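Side-chain contact in EAL/GGDEF domain protein (PDB 3ICL), which belongs to the GGDEF domain family, a member of the nucleotide cyclase clan: residues A126-A130 with D131-M135. The protein carries 1 engineered substitution. Residues are numbered along the deposited sequence; the frame is centred on the assembly and turned at random.
Sequences AVSPA and DGETM
The backbone carbonyl O of V127 accepts a hydrogen bond from D131 N, 2.7 Å long and nearly in line with the C=O, and the D131 side chain turns back to take the N-H of the same valine. D131 CG stands anti to its own carbonyl carbon (chi1 -66°), which brings OD1 to V127 N at 2.8 Å with an almost straight N-H...O angle of 173°. The hydrogen lands on the anti side of the carboxylate, somewhat out of its plane. V127 thus gives both N-H and C=O to one residue, just where strand 121-127 ends, while D131 CB rests against A126 CB at 3.9 Å. The chain reverses through a cis peptide before P129 and a type I turn from P129 to G132 that includes D131, in which G132 N reaches P129 O at 2.8 Å. G132 adopts backbone angles suited to glycine. Beyond the turn, T134 OG1 caps Q137 N at the start of helix 135-152. The contact thus shapes the link from the central sheet to that helix. The paired bonds give partners to the N-H and C=O of V127 at the end of the strand, and the donated N-H would be expected to favour the charged carboxylate of buried D131.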
ATOM      1  N   ALA A 126      -4.248  -9.107   1.145  1.00 15.15           N
ATOM      2  CA  ALA A 126      -4.017 -10.485   1.567  1.00 13.84           C
ATOM      3  C   ALA A 126      -4.215 -10.547   3.075  1.00 16.95           C
ATOM      4  O   ALA A 126      -3.606  -9.781   3.817  1.00 22.95           O
ATOM      5  CB  ALA A 126      -2.612 -10.924   1.201  1.00 10.04           C
ATOM      6  N   VAL A 127      -5.069 -11.462   3.518  1.00 17.28           N
ATOM      7  CA  VAL A 127      -5.365 -11.620   4.939  1.00 18.11           C
ATOM      8  C   VAL A 127      -4.730 -12.890   5.501  1.00 17.59           C
ATOM      9  O   VAL A 127      -4.876 -13.968   4.931  1.00 22.65           O
ATOM     10  CB  VAL A 127      -6.893 -11.699   5.184  1.00 21.32           C
ATOM     11  CG1 VAL A 127      -7.190 -11.677   6.678  1.00 26.25           C
ATOM     12  CG2 VAL A 127      -7.596 -10.549   4.475  1.00 26.51           C
ATOM     13  N   SER A 128      -4.026 -12.757   6.617  1.00 15.43           N
ATOM     14  CA  SER A 128      -3.402 -13.911   7.253  1.00 19.83           C
ATOM     15  C   SER A 128      -4.453 -14.561   8.145  1.00 29.18           C
ATOM     16  O   SER A 128      -5.204 -13.861   8.824  1.00 30.04           O
ATOM     17  CB  SER A 128      -2.210 -13.478   8.111  1.00 24.54           C
ATOM     18  OG  SER A 128      -1.565 -14.606   8.682  1.00 30.37           O
ATOM     19  N   PRO A 129      -4.504 -15.905   8.183  1.00 36.50           N
ATOM     20  CA  PRO A 129      -3.649 -16.848   7.455  1.00 38.87           C
ATOM     21  C   PRO A 129      -4.212 -17.361   6.124  1.00 34.97           C
ATOM     22  O   PRO A 129      -3.475 -17.916   5.314  1.00 31.75           O
ATOM     23  CB  PRO A 129      -3.484 -17.978   8.458  1.00 39.54           C
ATOM     24  CG  PRO A 129      -4.866 -18.068   9.025  1.00 41.57           C
ATOM     25  CD  PRO A 129      -5.246 -16.605   9.250  1.00 39.15           C
ATOM     26  N   ALA A 130      -5.511 -17.182   5.908  1.00 28.84           N
ATOM     27  CA  ALA A 130      -6.158 -17.655   4.683  1.00 31.90           C
ATOM     28  C   ALA A 130      -5.389 -17.364   3.389  1.00 30.70           C
ATOM     29  O   ALA A 130      -5.324 -18.208   2.490  1.00 23.97           O
ATOM     30  CB  ALA A 130      -7.563 -17.072   4.584  1.00 32.08           C
ATOM     31  N   ASP A 131      -4.812 -16.172   3.300  1.00 24.49           N
ATOM     32  CA  ASP A 131      -4.080 -15.757   2.107  1.00 21.46           C
ATOM     33  C   ASP A 131      -2.576 -15.933   2.233  1.00 20.30           C
ATOM     34  O   ASP A 131      -1.806 -15.319   1.491  1.00 20.01           O
ATOM     35  CB  ASP A 131      -4.411 -14.294   1.789  1.00 19.69           C
ATOM     36  CG  ASP A 131      -5.859 -14.107   1.398  1.00 21.12           C
ATOM     37  OD1 ASP A 131      -6.382 -12.979   1.521  1.00 19.17           O
ATOM     38  OD2 ASP A 131      -6.474 -15.102   0.959  1.00 22.24           O
ATOM     39  N   GLY A 132      -2.162 -16.770   3.177  1.00 18.63           N
ATOM     40  CA  GLY A 132      -0.747 -17.015   3.367  1.00 22.80           C
ATOM     41  C   GLY A 132      -0.345 -16.960   4.824  1.00 25.43           C
ATOM     42  O   GLY A 132      -0.857 -16.142   5.587  1.00 29.61           O
ATOM     43  N   GLU A 133       0.569 -17.842   5.208  1.00 36.64           N
ATOM     44  CA  GLU A 133       1.064 -17.895   6.577  1.00 52.91           C
ATOM     45  C   GLU A 133       2.356 -17.099   6.709  1.00 48.02           C
ATOM     46  O   GLU A 133       2.477 -16.244   7.587  1.00 53.20           O
ATOM     47  CB  GLU A 133       1.307 -19.345   7.003  1.00 68.63           C
ATOM     48  CG  GLU A 133       0.063 -20.070   7.498  1.00 81.64           C
ATOM     49  CD  GLU A 133      -0.488 -19.475   8.785  1.00 91.68           C
ATOM     50  OE1 GLU A 133      -1.471 -20.028   9.321  1.00 93.51           O
ATOM     51  OE2 GLU A 133       0.058 -18.455   9.263  1.00 93.36           O
ATOM     52  N   THR A 134       3.316 -17.375   5.830  1.00 25.58           N
ATOM     53  CA  THR A 134       4.601 -16.678   5.858  1.00 22.19           C
ATOM     54  C   THR A 134       4.473 -15.287   5.247  1.00 19.94           C
ATOM     55  O   THR A 134       3.545 -15.019   4.489  1.00 21.09           O
ATOM     56  CB  THR A 134       5.670 -17.436   5.057  1.00 20.71           C
ATOM     57  OG1 THR A 134       5.277 -17.488   3.680  1.00 18.34           O
ATOM     58  CG2 THR A 134       5.845 -18.851   5.586  1.00 21.48           C
HETATM   59  N   MSE A 135       5.415 -14.406   5.568  1.00 19.15           N
HETATM   60  CA  MSE A 135       5.378 -13.058   5.027  1.00 27.50           C
HETATM   61  C   MSE A 135       5.565 -13.076   3.508  1.00  6.15           C
HETATM   62  O   MSE A 135       4.974 -12.257   2.803  1.00 21.80           O
HETATM   63  CB  MSE A 135       6.454 -12.175   5.676  1.00 19.23           C
HETATM   64  CG  MSE A 135       7.895 -12.541   5.363  1.00 31.90           C
HETATM   65 SE   MSE A 135       9.138 -11.150   5.955  1.00 53.38          SE
HETATM   66  CE  MSE A 135       9.283 -10.158   4.302  1.00 51.46           C
TER